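Local coordinates for protein glutathione peroxidase (Schistosoma mansoni, PDB 2V1M) that reduces hydrogen peroxide with glutathione as electron donor, giving glutathione disulfide and water, as a member of the glutathione peroxidase family, at residues A[16-19]-A[20-24]; A[59-63]-A[64-68]; A[87-91]-A[92-96]. All coordinates share one frame; numbering follows the deposited sequence.

How the contacts relate
The contacts are local, each within one continuous stretch: a hairpin turn, a helix-to-strand turn and the last turns of a helix, in series without nesting or crossing. Contact 1 comes first, where strand 15-17 turns back into strand 23-25 to form a two-stranded hairpin. Contact 2 ends helix 46-60 and leads into strand 65-71 of the five-stranded mixed sheet. Contact 3 lies at the end of helix 83-94, which bridges strand 65-71 and its parallel neighbour 99-100. Contacts 1 and 3 meet, with Asn20 OD1 2.8 Å from Lys87 NZ and Ile19 packed on the same helix, tying hairpin to helix. Contact 2 touches neither; its centre is about 20 Å from that of contact 1.

Contact 1 of 3, residues A[16-19]-A[20-24]; sequences VKDI and NGVDV
Asp18 OD1 gathers two backbone amides of the turn that follows it. Asn20 N lies 2.8 Å and Val22 N 3.0 Å from Asp18 OD1, the first bond making an Asx turn, and the two donors come from opposite faces of the carboxylate plane, both well out of it. The chi1 of 82° sets CG of Asp18 between its own backbone N and carbonyl carbon, which tucks the carboxylate in against the turn and leaves it alongside Val22, the two side chains pointing the same way. Its other oxygen, OD2, reaches Asn20 ND2 through a bridging water, while Asn20 OD1 bonds to Lys87 of helix 83-94.

Gly21 N donates to Asp18 O at 2.9 Å, closing a type I beta turn, and Asp18 N donates to Val22 O. Val16 and Val24 form an antiparallel hydrogen-bonded pair, with Val24 N 2.8 Å from Val16 O; Lys17 and Asp23 follow as the non-hydrogen-bonded pair. The whole is a beta hairpin of strands 15-17 and 23-25, its type I turn followed by a G1 beta bulge in which Gly21, at a positive phi of 87°, takes the glycine position.

The salt bridge belongs to the face carrying Lys17 and Asp23. Bent at chi3 and chi4, the lysine chain curls back so that NZ stands 2.8 Å from Asp23 OD1, on the syn side of the carboxylate. A water links the same ammonium to Gly21 O, while Lys17 CG packs 3.6 Å from Gly21 CA.

Apolar contact is slighter: on the other face, Val16 CG2 lies 4.2 Å from Val24 CG1.

Contact 2 of 3, residues A[59-63]-A[64-68]; sequences RLVGK and GLRIL
Arg66, with CG anti to its carbonyl carbon and a bend at chi2 (-67°), folds back so that its guanidinium reaches Val61. Val61 has CG2 anti to the backbone N, and that methyl lies over one face of the guanidinium, 3.5 Å from Arg66 NH1. The same nitrogen donates to Val61 O at 2.9 Å, in the carbonyl plane and on a lone pair, although the oxygen is tilted 25° from the guanidinium plane. A second bond from Arg66 NH1, to Leu65 O, lies nearly in that plane, so two carbonyls fix the rotation of the group. A water at the guanidinium edge joins Arg66 NH2 to Val61 O.

Leu60 and Leu65 meet through their CB atoms, 3.8 Å apart, and Leu65 CD2 leans on Leu60 CB. Both side chains rest against Ile162 of helix 159-167. Leu60 O takes Lys63 N and Leu65 N from opposite faces of its carbonyl plane.

The bonds Leu65 N to Leu60 O, 3.2 Å, and Gly64 N to Val61 O, 3.1 Å, with Gly64 as C-prime residue at positive phi, define a Schellman motif that closes the helix C-terminus through a 3-10 turn at 61-63 and leads into strand 65-71 of the thioredoxin-like fold.

Contact 3 of 3, residues A[87-91]-A[92-96]; sequences KKFVT and EKYGV
Lys88 and Glu92, one helical turn apart, form a salt bridge with Lys88 NZ 2.8 Å from Glu92 OE2. The ammonium meets the syn side of the carboxylate, 31° out of its plane. The lysine chain runs out extended past the carboxylate, with Lys88 CG and CE both close to Glu92 OE2, and only the last bond bends (chi4 79°), which swings NZ in to that oxygen. The backbones beneath are joined by Glu92 N donating to Lys88 O.

Further along, Lys93 N bonds to Phe89 O at 2.9 Å and Tyr94 N to Val90 O at 3.0 Å. The bond from Gly95 N to Thr91 O is weak.

Among the side chains, Phe89 and Tyr94 approach obliquely, their ring centroids 5.7 Å apart and planes at 53°. Tyr94 CE2 comes in at the edge of the phenylalanine ring, 3.3 Å from Phe89 CE2, and Tyr94 OH lies at that edge too, in the ring plane. Lys93 runs alongside Phe89, its CD 3.7 Å from Phe89 CZ, and its CG lies over one face of the tyrosine ring, displaced toward the rim. Lys93 NZ makes a salt bridge and Tyr94 OH a hydrogen bond with Asp47 OD1 of helix 46-60, and the Tyr94 ring meets Tyr50 of the same helix with nearly parallel planes.

Val90 CB packs 3.9 Å from Val96 CG2, where the chain has already left the helix. Gly95, with positive phi, makes that exit, ending helix 83-94 of the beta-alpha-beta unit that connects parallel strands 65-71 and 99-100.

Contact 1 of 3, residues A[16-19]-A[20-24]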
# COMPACT_ATOMS: atom_id res chain seq x y z
N VAL A 16 4.70 11.92 -0.81
CA VAL A 16 4.33 11.18 -2.03
C VAL A 16 3.26 11.95 -2.75
O VAL A 16 2.46 12.68 -2.14
CB VAL A 16 3.86 9.74 -1.70
CG1 VAL A 16 5.03 8.87 -1.22
CG2 VAL A 16 2.73 9.73 -0.68
N LYS A 17 3.19 11.77 -4.05
CA LYS A 17 2.14 12.39 -4.86
C LYS A 17 0.92 11.47 -4.90
O LYS A 17 1.03 10.30 -5.27
CB LYS A 17 2.70 12.61 -6.27
CG LYS A 17 1.80 13.48 -7.17
CD LYS A 17 2.41 13.70 -8.57
CE LYS A 17 3.79 14.37 -8.53
NZ LYS A 17 3.71 15.70 -7.92
N ASP A 18 -0.24 12.01 -4.54
CA ASP A 18 -1.47 11.21 -4.60
C ASP A 18 -1.96 11.09 -6.05
O ASP A 18 -1.37 11.67 -6.97
CB ASP A 18 -2.53 11.71 -3.59
CG ASP A 18 -3.36 12.90 -4.05
OD1 ASP A 18 -3.32 13.29 -5.23
OD2 ASP A 18 -4.10 13.39 -3.16
N ILE A 19 -3.03 10.33 -6.25
CA ILE A 19 -3.42 10.00 -7.64
C ILE A 19 -3.96 11.20 -8.40
O ILE A 19 -4.04 11.16 -9.62
CB ILE A 19 -4.35 8.79 -7.71
CG1 ILE A 19 -4.33 8.12 -9.09
CG2 ILE A 19 -5.76 9.19 -7.24
CD1 ILE A 19 -4.88 6.69 -9.05
N ASN A 20 -4.34 12.24 -7.66
CA ASN A 20 -4.81 13.51 -8.26
C ASN A 20 -3.67 14.49 -8.52
O ASN A 20 -3.92 15.63 -8.99
CB ASN A 20 -5.83 14.18 -7.33
CG ASN A 20 -7.07 13.31 -7.14
OD1 ASN A 20 -7.52 12.65 -8.09
ND2 ASN A 20 -7.59 13.27 -5.92
N GLY A 21 -2.43 14.07 -8.24
CA GLY A 21 -1.28 14.95 -8.43
C GLY A 21 -0.98 15.83 -7.23
O GLY A 21 -0.09 16.69 -7.34
N VAL A 22 -1.64 15.61 -6.11
CA VAL A 22 -1.45 16.41 -4.89
C VAL A 22 -0.42 15.73 -4.00
O VAL A 22 -0.62 14.59 -3.55
CB VAL A 22 -2.80 16.58 -4.15
CG1 VAL A 22 -2.61 17.16 -2.75
CG2 VAL A 22 -3.76 17.43 -5.02
N ASP A 23 0.67 16.44 -3.71
CA ASP A 23 1.69 15.88 -2.83
C ASP A 23 1.19 15.95 -1.41
O ASP A 23 0.62 16.98 -0.97
CB ASP A 23 3.00 16.64 -3.02
CG ASP A 23 3.72 16.30 -4.34
OD1 ASP A 23 3.17 15.54 -5.20
OD2 ASP A 23 4.84 16.87 -4.54
N VAL A 24 1.48 14.89 -0.65
CA VAL A 24 1.06 14.76 0.73
C VAL A 24 2.20 14.12 1.51
O VAL A 24 2.78 13.12 1.11
CB VAL A 24 -0.26 14.02 0.80
CG1 VAL A 24 -0.13 12.65 0.33
CG2 VAL A 24 -0.85 14.09 2.19
O HOH W 1 1.74 17.34 -9.26
O HOH W 2 -6.26 14.88 -3.79

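Contact 2 of 3, residues A[59-63]-A[64-68]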
# COMPACT_ATOMS: atom_id res chain seq x y z
N ARG A 59 -14.85 -1.95 6.61
CA ARG A 59 -14.99 -2.53 7.95
C ARG A 59 -14.17 -1.76 9.00
O ARG A 59 -14.61 -1.65 10.17
CB ARG A 59 -14.59 -4.03 7.94
CG ARG A 59 -14.77 -4.73 9.27
CD ARG A 59 -14.36 -6.18 9.20
NE ARG A 59 -15.48 -7.01 8.77
CZ ARG A 59 -15.48 -8.34 8.78
NH1 ARG A 59 -16.56 -9.00 8.37
NH2 ARG A 59 -14.40 -9.01 9.18
N LEU A 60 -12.98 -1.28 8.62
CA LEU A 60 -11.97 -0.88 9.61
C LEU A 60 -11.54 0.56 9.56
O LEU A 60 -10.81 0.98 10.49
CB LEU A 60 -10.78 -1.82 9.50
CG LEU A 60 -11.10 -3.29 9.84
CD1 LEU A 60 -9.89 -4.17 9.56
CD2 LEU A 60 -11.60 -3.48 11.27
N VAL A 61 -11.92 1.37 8.56
CA VAL A 61 -11.47 2.75 8.53
C VAL A 61 -11.87 3.51 9.81
O VAL A 61 -11.08 4.29 10.34
CB VAL A 61 -11.96 3.46 7.26
CG1 VAL A 61 -13.49 3.55 7.20
CG2 VAL A 61 -11.29 4.86 7.12
N GLY A 62 -13.08 3.24 10.29
CA GLY A 62 -13.55 3.93 11.49
C GLY A 62 -12.80 3.55 12.76
O GLY A 62 -12.92 4.25 13.76
N LYS A 63 -12.10 2.42 12.73
CA LYS A 63 -11.32 1.93 13.85
C LYS A 63 -9.86 2.35 13.78
O LYS A 63 -9.10 2.10 14.72
CB LYS A 63 -11.40 0.40 13.90
CG LYS A 63 -12.80 -0.14 14.16
CD LYS A 63 -12.79 -1.67 14.25
CE LYS A 63 -14.13 -2.30 13.91
NZ LYS A 63 -15.23 -1.64 14.65
N GLY A 64 -9.47 2.99 12.68
CA GLY A 64 -8.11 3.54 12.53
C GLY A 64 -7.25 2.94 11.43
O GLY A 64 -6.06 3.25 11.38
N LEU A 65 -7.80 2.07 10.57
CA LEU A 65 -7.03 1.54 9.46
C LEU A 65 -7.01 2.52 8.29
O LEU A 65 -8.09 3.03 7.90
CB LEU A 65 -7.62 0.22 8.97
CG LEU A 65 -6.88 -0.38 7.76
CD1 LEU A 65 -5.46 -0.81 8.11
CD2 LEU A 65 -7.68 -1.58 7.24
N ARG A 66 -5.84 2.73 7.70
CA ARG A 66 -5.70 3.47 6.44
C ARG A 66 -4.99 2.57 5.44
O ARG A 66 -3.90 2.09 5.69
CB ARG A 66 -4.93 4.78 6.67
CG ARG A 66 -5.65 5.72 7.67
CD ARG A 66 -6.95 6.24 7.11
NE ARG A 66 -7.58 7.18 8.05
CZ ARG A 66 -8.39 6.81 9.04
NH1 ARG A 66 -8.63 5.51 9.30
NH2 ARG A 66 -8.94 7.74 9.82
N ILE A 67 -5.61 2.36 4.29
CA ILE A 67 -5.02 1.61 3.21
C ILE A 67 -4.48 2.58 2.17
O ILE A 67 -5.20 3.51 1.76
CB ILE A 67 -6.06 0.62 2.58
CG1 ILE A 67 -6.52 -0.37 3.66
CG2 ILE A 67 -5.48 -0.07 1.35
CD1 ILE A 67 -7.72 -1.21 3.21
N LEU A 68 -3.22 2.38 1.78
CA LEU A 68 -2.53 3.25 0.83
C LEU A 68 -2.13 2.38 -0.36
O LEU A 68 -1.40 1.39 -0.18
CB LEU A 68 -1.27 3.87 1.44
CG LEU A 68 -1.40 4.89 2.54
CD1 LEU A 68 -1.92 4.38 3.80
CD2 LEU A 68 -0.03 5.54 2.72
O HOH W 3 -10.55 6.62 12.00

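Contact 3 of 3, residues A[87-91]-A[92-96]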
# COMPACT_ATOMS: atom_id res chain seq x y z
N LYS A 87 -7.37 5.78 -11.80
CA LYS A 87 -8.36 6.26 -10.83
C LYS A 87 -9.77 5.92 -11.30
O LYS A 87 -10.60 5.42 -10.52
CB LYS A 87 -8.22 7.76 -10.64
CG LYS A 87 -9.21 8.32 -9.59
CD LYS A 87 -9.18 9.84 -9.52
CE LYS A 87 -10.14 10.37 -8.47
NZ LYS A 87 -10.19 11.85 -8.45
N LYS A 88 -10.08 6.22 -12.55
CA LYS A 88 -11.43 5.93 -13.07
C LYS A 88 -11.71 4.43 -13.01
O LYS A 88 -12.80 4.02 -12.63
CB LYS A 88 -11.56 6.46 -14.51
CG LYS A 88 -12.95 6.23 -15.12
CD LYS A 88 -13.05 6.89 -16.50
CE LYS A 88 -14.38 6.65 -17.14
NZ LYS A 88 -15.45 7.55 -16.59
N PHE A 89 -10.74 3.62 -13.41
CA PHE A 89 -10.94 2.19 -13.43
C PHE A 89 -11.29 1.66 -12.05
O PHE A 89 -12.29 0.94 -11.88
CB PHE A 89 -9.68 1.48 -13.98
CG PHE A 89 -9.74 -0.04 -13.84
CD1 PHE A 89 -9.83 -0.87 -14.95
CD2 PHE A 89 -9.75 -0.61 -12.58
CE1 PHE A 89 -9.89 -2.26 -14.80
CE2 PHE A 89 -9.83 -2.01 -12.42
CZ PHE A 89 -9.90 -2.82 -13.54
N VAL A 90 -10.46 1.99 -11.06
CA VAL A 90 -10.64 1.37 -9.74
C VAL A 90 -11.87 1.96 -9.02
O VAL A 90 -12.55 1.26 -8.25
CB VAL A 90 -9.38 1.43 -8.86
CG1 VAL A 90 -8.19 0.79 -9.59
CG2 VAL A 90 -9.07 2.85 -8.36
N THR A 91 -12.15 3.24 -9.23
CA THR A 91 -13.31 3.84 -8.58
C THR A 91 -14.58 3.31 -9.19
O THR A 91 -15.52 2.97 -8.44
CB THR A 91 -13.23 5.37 -8.58
OG1 THR A 91 -13.25 5.88 -9.87
CG2 THR A 91 -12.03 5.85 -7.97
N GLU A 92 -14.68 3.22 -10.51
CA GLU A 92 -15.89 2.74 -11.14
C GLU A 92 -16.10 1.25 -10.95
O GLU A 92 -17.27 0.82 -10.82
CB GLU A 92 -15.94 3.15 -12.61
CG GLU A 92 -16.04 4.69 -12.75
CD GLU A 92 -16.31 5.17 -14.15
OE1 GLU A 92 -16.37 4.36 -15.08
OE2 GLU A 92 -16.45 6.40 -14.30
N LYS A 93 -15.03 0.46 -10.95
CA LYS A 93 -15.20 -0.98 -10.88
C LYS A 93 -15.37 -1.46 -9.45
O LYS A 93 -16.15 -2.39 -9.18
CB LYS A 93 -14.05 -1.74 -11.55
CG LYS A 93 -14.32 -3.23 -11.69
CD LYS A 93 -13.30 -3.96 -12.55
CE LYS A 93 -13.73 -5.43 -12.63
NZ LYS A 93 -12.79 -6.22 -13.49
N TYR A 94 -14.61 -0.88 -8.52
CA TYR A 94 -14.57 -1.41 -7.15
C TYR A 94 -15.14 -0.44 -6.12
O TYR A 94 -15.31 -0.80 -4.95
CB TYR A 94 -13.14 -1.79 -6.74
CG TYR A 94 -12.43 -2.65 -7.75
CD1 TYR A 94 -12.83 -3.94 -8.02
CD2 TYR A 94 -11.31 -2.14 -8.41
CE1 TYR A 94 -12.16 -4.71 -8.98
CE2 TYR A 94 -10.62 -2.88 -9.34
CZ TYR A 94 -11.04 -4.15 -9.63
OH TYR A 94 -10.30 -4.86 -10.54
N GLY A 95 -15.37 0.80 -6.51
CA GLY A 95 -15.81 1.81 -5.53
C GLY A 95 -14.74 2.08 -4.46
O GLY A 95 -15.07 2.34 -3.30
N VAL A 96 -13.46 2.10 -4.88
CA VAL A 96 -12.38 2.33 -3.94
C VAL A 96 -12.59 3.64 -3.16
O VAL A 96 -12.70 4.72 -3.78
CB VAL A 96 -11.04 2.40 -4.68
CG1 VAL A 96 -9.93 2.92 -3.77
CG2 VAL A 96 -10.68 1.01 -5.22